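Local coordinates for glutaredoxin (Methanosarcina acetivorans, PDB 5CAX), which probably works as a glutaredoxin-like electron carrier, a methanoredoxin that reduces protein disulfides in a coenzyme M-dependent way, at residues I22-L27 with P77-N82; L27-W32 with F51-E56; K38-L43 with K93-A98. All blocks are in the same frame, centred on the assembly; numbering follows the deposited sequence.

Overall arrangement
From the N-terminal side, strand 22-26 runs straight into the turn at 27-32, and Leu-27 belongs to both interaction 1 and interaction 2. Interaction 2 closes the shorter loop, tying the turn before helix 31-43 to the end of strand 48-51. It is nested within the larger loop that interaction 1 closes when strand 78-81 pairs with strand 22-26. Interaction 3 closes a loop of 49 residues between helix 31-43 and helix 92-99, crossing the other two. Leu-40 and Ala-98 carry it onto the sheet face of interaction 1, touching Met-24 and Leu-81. Interactions 2 and 3 do not touch: their centres lie about 19 Å apart, though both use helix 31-43.

Interaction 1. Residues I22-L27 with P77-N82; sequences IVMYGL and PTTILN. With ACY (acetic acid), chain H.
Pro-77, which follows a cis peptide bond, starts the contact by pointing its CA hydrogen at Tyr-25 O, 3.4 Å from CA. A cis proline here, beside the CXXC turn (probably the redox site, as in other glutaredoxins), is a hallmark of the thioredoxin fold; its nearest side-chain atom is about 4 Å from a bound cadmium ion. Thr-78 then makes a reciprocal pair with Tyr-25: Tyr-25 N donates to Thr-78 O at 2.9 Å, while Thr-78 N returns the bond to Tyr-25 O. Thr-79 sits on the other face, where its OG1, beside the backbone N (chi1 -51°), packs against Met-24 CG (3.5 Å), and CG2, anti to that N, is turned to Ile-22 CG2. Ile-80 repeats the reciprocal pairing with Val-23, its N reaching Val-23 O at 2.9 Å and 171°, and lays CD1 aslant against Tyr-25 CE2 at 3.6 Å. Leu-81 lies alongside Ile-22, CD2 against CG2 at 3.6 Å. Asn-82 ND2 adds a weak hydrogen bond to OXT of an acetic acid probably from the crystallisation liquor. The sheet is covered on both sides: Tyr-25, Thr-78 and Ile-80 face helix 57-70, Met-24 and Pro-77 meet helix 31-43, Ile-22 and Leu-81 touch helix 92-99, and strand 48-51 pairs in parallel with the far edge of strand 22-26.

Interaction 2. Residues L27-W32 with F51-E56; sequences LSTCVW and FVDLLE. With CD (cadmium ion), chain G.
Leu-27 and Phe-51 come within 5.1 Å, CA to CA, where the type I turn from Leu-27 to Cys-30 passes the short 3-10 segment 52-54 that follows strand 48-51. Across this meeting Asp-53 grips Ser-28 with both carboxylate oxygens. Ser-28 N gives an almost straight bond to Asp-53 OD1, 2.8 Å long at 170°, arriving from above the carboxylate plane. Ser-28 OG donates to Asp-53 OD2 at 2.6 Å, on the syn lone pair of that oxygen. The carboxylate gets there because Asp-53 CG stands between its own N and carbonyl carbon (chi1 54°), and Ser-28 OG takes the same kind of position. With two bonds on two oxygens, the carboxylate is restrained against rotation. The Phe-51 ring lies beneath the turn: Ser-28 CA sits over one face, 3.8 Å from the centroid, in a CH-pi contact. Leu-54 CD1 packs on Ser-28 CB at 3.9 Å, while Leu-27 CD2 touches Val-52 CB more loosely at 4.2 Å. An alanine in place of Asp-53 would take away both acceptors, and is likely to leave the Ser-28 amide and hydroxyl without their mates and the turn freer to shift. Just beyond, Cys-30 opens the CXXC motif as N-cap of helix 31-43, and its SG binds the cadmium ion at 2.7 Å; Cys-33 and the carbonyl of Phe-76 belong to the same site. Chemically, then, a carboxylate ties the turn that leads into Cys-30 to the loop after strand 48-51 through an amide and a hydroxyl, and its negative charge is probably eased by these two donors.

Interaction 3. Residues K38-L43 with K93-A98; sequences KLLTDL and KQIREA
Ile-95 presents both of its branches to three leucines, Leu-39, Leu-40 and Leu-43, in the 38-43 part of helix 31-43, and this is where the contact is tightly packed. Ile-95 and Leu-39 run antiparallel past one another, CD1 to CD2 at 4.0 Å. With CG1 beside the backbone N (chi1 -67°), CG2 is anti to that N and is carried to Leu-40 CD2 at 4.0 Å, the two side chains crossing at about a right angle, and to Leu-43 CD1 at 4.2 Å. No hydrogen bond crosses between the segments, and the Ile-95 cluster is wholly apolar. The solvent side is sparser: there partly exposed Leu-43 and Arg-96 meet aslant, Leu-43 CD2 touching Arg-96 CG at 4.0 Å, and the arginine chain turns at chi3 (63°), bringing NH1 alongside that CD2 at 3.7 Å. The short segments run in broadly the same direction, 38° apart, with axes 11.2 Å from each other, so the side chains bridge a wide interval. Beneath them, Ile-95 rests on Ile-87 of strand 85-88 and Leu-40 reaches Leu-99, Ile-22 and Met-24, setting both helices on one face of the sheet, with helix 57-70 on the opposite face.

Interaction 1. Residues I22-L27 with P77-N82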
# COMPACT_ATOMS: atom_id res chain seq x y z
N ILE A 22 -0.66 -8.00 -0.99
CA ILE A 22 0.05 -6.75 -1.06
C ILE A 22 -1.00 -5.65 -1.06
O ILE A 22 -1.82 -5.57 -1.97
CB ILE A 22 0.92 -6.61 -2.32
CG1 ILE A 22 1.64 -7.93 -2.63
CG2 ILE A 22 1.85 -5.42 -2.16
CD1 ILE A 22 2.36 -7.94 -3.95
N VAL A 23 -0.97 -4.81 -0.02
CA VAL A 23 -1.90 -3.70 0.09
C VAL A 23 -1.16 -2.40 0.37
O VAL A 23 -0.47 -2.28 1.38
CB VAL A 23 -2.96 -3.97 1.20
CG1 VAL A 23 -4.01 -2.88 1.20
CG2 VAL A 23 -3.59 -5.34 1.00
N MET A 24 -1.28 -1.43 -0.53
CA MET A 24 -0.64 -0.14 -0.30
C MET A 24 -1.60 0.95 0.14
O MET A 24 -2.62 1.19 -0.51
CB MET A 24 0.09 0.32 -1.56
CG MET A 24 0.99 1.55 -1.36
SD MET A 24 1.13 2.53 -2.87
CE MET A 24 -0.46 3.39 -2.89
N TYR A 25 -1.28 1.60 1.25
CA TYR A 25 -2.04 2.75 1.70
C TYR A 25 -1.30 4.00 1.32
O TYR A 25 -0.11 4.15 1.62
CB TYR A 25 -2.28 2.68 3.21
CG TYR A 25 -3.13 1.49 3.63
CD1 TYR A 25 -4.48 1.65 3.94
CD2 TYR A 25 -2.58 0.22 3.72
CE1 TYR A 25 -5.26 0.56 4.32
CE2 TYR A 25 -3.36 -0.88 4.10
CZ TYR A 25 -4.69 -0.70 4.40
OH TYR A 25 -5.46 -1.79 4.78
N GLY A 26 -1.97 4.90 0.61
CA GLY A 26 -1.33 6.14 0.20
C GLY A 26 -2.22 7.36 0.26
O GLY A 26 -3.41 7.28 0.64
N LEU A 27 -1.65 8.50 -0.12
CA LEU A 27 -2.43 9.72 -0.30
C LEU A 27 -2.41 10.07 -1.78
O LEU A 27 -1.35 10.01 -2.41
CB LEU A 27 -1.86 10.86 0.54
CG LEU A 27 -1.71 10.50 2.02
CD1 LEU A 27 -0.94 11.60 2.78
CD2 LEU A 27 -3.04 10.18 2.69
N PRO A 77 3.82 6.53 1.95
CA PRO A 77 3.14 5.22 1.85
C PRO A 77 3.50 4.14 2.90
O PRO A 77 4.63 3.98 3.38
CB PRO A 77 3.55 4.74 0.46
CG PRO A 77 4.93 5.35 0.25
CD PRO A 77 4.90 6.67 0.94
N THR A 78 2.48 3.36 3.24
CA THR A 78 2.68 2.16 4.02
C THR A 78 2.15 0.95 3.24
O THR A 78 0.96 0.85 2.98
CB THR A 78 2.02 2.30 5.42
OG1 THR A 78 2.57 3.46 6.07
CG2 THR A 78 2.29 1.06 6.29
N THR A 79 3.07 0.09 2.78
CA THR A 79 2.69 -1.17 2.14
C THR A 79 2.72 -2.39 3.08
O THR A 79 3.76 -2.73 3.64
CB THR A 79 3.57 -1.48 0.96
OG1 THR A 79 3.61 -0.34 0.09
CG2 THR A 79 3.00 -2.71 0.22
N ILE A 80 1.59 -3.06 3.20
CA ILE A 80 1.44 -4.18 4.12
C ILE A 80 1.50 -5.54 3.41
O ILE A 80 0.79 -5.77 2.44
CB ILE A 80 0.11 -3.98 4.90
CG1 ILE A 80 0.27 -2.70 5.72
CG2 ILE A 80 -0.21 -5.20 5.78
CD1 ILE A 80 -0.95 -2.22 6.44
N LEU A 81 2.40 -6.42 3.86
CA LEU A 81 2.56 -7.71 3.21
C LEU A 81 2.08 -8.87 4.08
O LEU A 81 2.55 -9.06 5.21
CB LEU A 81 4.02 -7.93 2.78
CG LEU A 81 4.60 -6.77 1.95
CD1 LEU A 81 5.99 -7.09 1.47
CD2 LEU A 81 3.72 -6.44 0.78
N ASN A 82 1.13 -9.64 3.53
CA ASN A 82 0.55 -10.84 4.15
C ASN A 82 -0.08 -10.54 5.49
O ASN A 82 -0.18 -11.43 6.33
CB ASN A 82 1.61 -11.92 4.32
CG ASN A 82 2.26 -12.28 3.01
OD1 ASN A 82 1.70 -12.01 1.95
ND2 ASN A 82 3.43 -12.90 3.06
C ACY H . 6.04 -15.46 5.47
O ACY H . 5.17 -16.00 6.19
OXT ACY H . 5.79 -14.60 4.59
CH3 ACY H . 7.47 -15.88 5.66

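Interaction 2. Residues L27-W32 with F51-E56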
# COMPACT_ATOMS: atom_id res chain seq x y z
N LEU A 27 -1.65 8.50 -0.12
CA LEU A 27 -2.43 9.72 -0.30
C LEU A 27 -2.41 10.07 -1.78
O LEU A 27 -1.35 10.01 -2.41
CB LEU A 27 -1.86 10.86 0.54
CG LEU A 27 -1.71 10.50 2.02
CD1 LEU A 27 -0.94 11.60 2.78
CD2 LEU A 27 -3.04 10.18 2.69
N SER A 28 -3.57 10.41 -2.35
CA SER A 28 -3.71 10.64 -3.80
C SER A 28 -2.94 11.88 -4.24
O SER A 28 -2.65 12.07 -5.43
CB SER A 28 -5.17 10.77 -4.21
OG SER A 28 -5.68 12.06 -3.90
N THR A 29 -2.61 12.72 -3.27
CA THR A 29 -2.02 14.01 -3.52
C THR A 29 -0.51 14.03 -3.28
O THR A 29 0.09 15.09 -3.21
CB THR A 29 -2.65 15.08 -2.61
OG1 THR A 29 -2.42 14.71 -1.24
CG2 THR A 29 -4.16 15.19 -2.87
N CYS A 30 0.08 12.85 -3.12
CA CYS A 30 1.50 12.79 -2.84
C CYS A 30 2.29 12.00 -3.90
O CYS A 30 1.90 10.89 -4.27
CB CYS A 30 1.74 12.19 -1.47
SG CYS A 30 3.48 12.12 -1.10
N VAL A 31 3.42 12.57 -4.33
CA VAL A 31 4.23 12.03 -5.40
C VAL A 31 4.80 10.63 -5.14
O VAL A 31 4.73 9.77 -6.02
CB VAL A 31 5.44 12.98 -5.66
CG1 VAL A 31 6.37 12.42 -6.73
CG2 VAL A 31 4.96 14.37 -6.03
N TRP A 32 5.34 10.40 -3.94
CA TRP A 32 6.03 9.14 -3.63
C TRP A 32 5.06 8.01 -3.31
O TRP A 32 5.38 6.83 -3.51
CB TRP A 32 7.04 9.34 -2.49
CG TRP A 32 7.94 10.52 -2.77
CD1 TRP A 32 7.98 11.71 -2.09
CD2 TRP A 32 8.89 10.66 -3.85
NE1 TRP A 32 8.90 12.55 -2.66
CE2 TRP A 32 9.47 11.93 -3.74
CE3 TRP A 32 9.30 9.82 -4.89
CZ2 TRP A 32 10.44 12.40 -4.63
CZ3 TRP A 32 10.26 10.28 -5.78
CH2 TRP A 32 10.82 11.55 -5.64
N PHE A 51 -6.35 4.89 -1.46
CA PHE A 51 -6.08 6.31 -1.26
C PHE A 51 -6.93 6.88 -0.12
O PHE A 51 -8.07 7.29 -0.30
CB PHE A 51 -6.32 7.10 -2.55
CG PHE A 51 -5.18 7.03 -3.52
CD1 PHE A 51 -3.86 7.11 -3.05
CD2 PHE A 51 -5.40 6.87 -4.88
CE1 PHE A 51 -2.79 7.05 -3.93
CE2 PHE A 51 -4.35 6.80 -5.77
CZ PHE A 51 -3.04 6.89 -5.30
N VAL A 52 -6.31 6.92 1.06
CA VAL A 52 -6.95 7.31 2.32
C VAL A 52 -7.56 8.72 2.28
O VAL A 52 -8.59 8.97 2.89
CB VAL A 52 -5.94 7.18 3.49
CG1 VAL A 52 -6.57 7.67 4.79
CG2 VAL A 52 -5.54 5.69 3.66
N ASP A 53 -6.94 9.66 1.57
CA ASP A 53 -7.51 11.00 1.56
C ASP A 53 -8.87 11.04 0.86
O ASP A 53 -9.67 11.94 1.07
CB ASP A 53 -6.56 12.00 0.90
CG ASP A 53 -6.13 11.57 -0.48
OD1 ASP A 53 -5.83 10.38 -0.66
OD2 ASP A 53 -6.06 12.45 -1.37
N LEU A 54 -9.13 10.04 0.02
CA LEU A 54 -10.33 10.02 -0.80
C LEU A 54 -11.46 9.21 -0.14
O LEU A 54 -12.56 9.12 -0.68
CB LEU A 54 -10.01 9.45 -2.18
CG LEU A 54 -9.07 10.26 -3.06
CD1 LEU A 54 -8.83 9.47 -4.29
CD2 LEU A 54 -9.64 11.61 -3.40
N LEU A 55 -11.16 8.58 0.99
CA LEU A 55 -12.15 7.81 1.71
C LEU A 55 -13.09 8.67 2.56
O LEU A 55 -12.67 9.65 3.17
CB LEU A 55 -11.45 6.77 2.58
CG LEU A 55 -10.73 5.66 1.84
CD1 LEU A 55 -10.04 4.74 2.85
CD2 LEU A 55 -11.73 4.88 1.00
N GLU A 56 -14.37 8.29 2.62
CA GLU A 56 -15.31 8.92 3.53
C GLU A 56 -14.81 8.80 4.97
O GLU A 56 -13.98 7.94 5.26
CB GLU A 56 -16.71 8.32 3.37
CG GLU A 56 -17.35 8.55 2.00
CD GLU A 56 -17.47 10.03 1.63
OE1 GLU A 56 -18.01 10.83 2.43
OE2 GLU A 56 -17.01 10.41 0.53
CD CD G . 3.29 10.12 0.73

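Interaction 3. Residues K38-L43 with K93-A98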
# COMPACT_ATOMS: atom_id res chain seq x y z
N LYS A 38 2.68 2.97 -8.70
CA LYS A 38 3.18 2.88 -10.07
C LYS A 38 4.29 1.84 -10.16
O LYS A 38 4.43 1.14 -11.15
CB LYS A 38 3.71 4.23 -10.54
CG LYS A 38 4.22 4.27 -11.97
CD LYS A 38 4.99 5.56 -12.24
CE LYS A 38 5.29 5.78 -13.73
NZ LYS A 38 6.09 4.71 -14.40
N LEU A 39 5.10 1.76 -9.11
CA LEU A 39 6.18 0.77 -9.05
C LEU A 39 5.59 -0.63 -8.99
O LEU A 39 6.02 -1.52 -9.73
CB LEU A 39 7.09 1.02 -7.85
CG LEU A 39 7.98 -0.18 -7.51
CD1 LEU A 39 8.98 -0.45 -8.63
CD2 LEU A 39 8.69 0.00 -6.19
N LEU A 40 4.63 -0.81 -8.09
CA LEU A 40 3.90 -2.05 -7.96
C LEU A 40 3.21 -2.40 -9.30
O LEU A 40 3.15 -3.56 -9.70
CB LEU A 40 2.89 -1.92 -6.82
CG LEU A 40 3.42 -1.74 -5.39
CD1 LEU A 40 2.31 -1.21 -4.47
CD2 LEU A 40 3.97 -3.04 -4.84
N THR A 41 2.68 -1.40 -9.98
CA THR A 41 2.09 -1.61 -11.30
C THR A 41 3.16 -2.01 -12.33
O THR A 41 2.93 -2.89 -13.17
CB THR A 41 1.32 -0.37 -11.75
OG1 THR A 41 0.06 -0.35 -11.05
CG2 THR A 41 1.02 -0.41 -13.24
N ASP A 42 4.32 -1.36 -12.27
CA ASP A 42 5.42 -1.68 -13.16
C ASP A 42 5.93 -3.11 -12.91
O ASP A 42 6.24 -3.85 -13.84
CB ASP A 42 6.57 -0.68 -12.98
CG ASP A 42 6.27 0.68 -13.60
OD1 ASP A 42 5.54 0.74 -14.62
OD2 ASP A 42 6.77 1.70 -13.05
N LEU A 43 5.98 -3.51 -11.64
CA LEU A 43 6.38 -4.87 -11.29
C LEU A 43 5.41 -5.92 -11.80
O LEU A 43 5.74 -7.10 -11.90
CB LEU A 43 6.54 -5.01 -9.78
CG LEU A 43 7.66 -4.13 -9.22
CD1 LEU A 43 7.57 -4.04 -7.71
CD2 LEU A 43 9.02 -4.65 -9.67
N LYS A 93 14.10 -1.00 -3.91
CA LYS A 93 14.85 -2.25 -3.72
C LYS A 93 14.17 -3.11 -2.65
O LYS A 93 13.98 -4.30 -2.83
CB LYS A 93 16.32 -1.98 -3.36
CG LYS A 93 17.05 -3.22 -2.82
CD LYS A 93 18.57 -3.04 -2.65
CE LYS A 93 18.93 -2.42 -1.30
NZ LYS A 93 20.39 -2.49 -1.03
N GLN A 94 13.79 -2.47 -1.56
CA GLN A 94 13.15 -3.14 -0.45
C GLN A 94 11.84 -3.79 -0.87
O GLN A 94 11.56 -4.93 -0.52
CB GLN A 94 12.94 -2.14 0.69
CG GLN A 94 12.23 -2.67 1.93
CD GLN A 94 12.46 -1.78 3.12
OE1 GLN A 94 13.53 -1.17 3.25
NE2 GLN A 94 11.41 -1.59 3.94
N ILE A 95 11.05 -3.08 -1.66
CA ILE A 95 9.81 -3.65 -2.16
C ILE A 95 10.10 -4.77 -3.17
O ILE A 95 9.51 -5.85 -3.11
CB ILE A 95 8.92 -2.57 -2.82
CG1 ILE A 95 8.41 -1.59 -1.75
CG2 ILE A 95 7.77 -3.23 -3.60
CD1 ILE A 95 7.83 -0.32 -2.32
N ARG A 96 11.01 -4.50 -4.10
CA ARG A 96 11.41 -5.48 -5.10
C ARG A 96 11.91 -6.76 -4.43
O ARG A 96 11.52 -7.87 -4.81
CB ARG A 96 12.49 -4.89 -6.01
CG ARG A 96 11.95 -3.88 -7.02
CD ARG A 96 13.04 -3.36 -7.91
NE ARG A 96 13.59 -4.44 -8.70
CZ ARG A 96 13.30 -4.65 -9.98
NH1 ARG A 96 12.49 -3.80 -10.61
NH2 ARG A 96 13.84 -5.68 -10.62
N GLU A 97 12.78 -6.60 -3.45
CA GLU A 97 13.37 -7.74 -2.78
C GLU A 97 12.28 -8.53 -2.06
O GLU A 97 12.29 -9.76 -2.08
CB GLU A 97 14.44 -7.29 -1.78
CG GLU A 97 15.81 -6.97 -2.40
CD GLU A 97 16.81 -6.45 -1.37
OE1 GLU A 97 16.38 -6.17 -0.23
OE2 GLU A 97 18.01 -6.30 -1.71
N ALA A 98 11.33 -7.82 -1.46
CA ALA A 98 10.27 -8.46 -0.68
C ALA A 98 9.22 -9.16 -1.54
O ALA A 98 8.46 -10.00 -1.05
CB ALA A 98 9.61 -7.44 0.23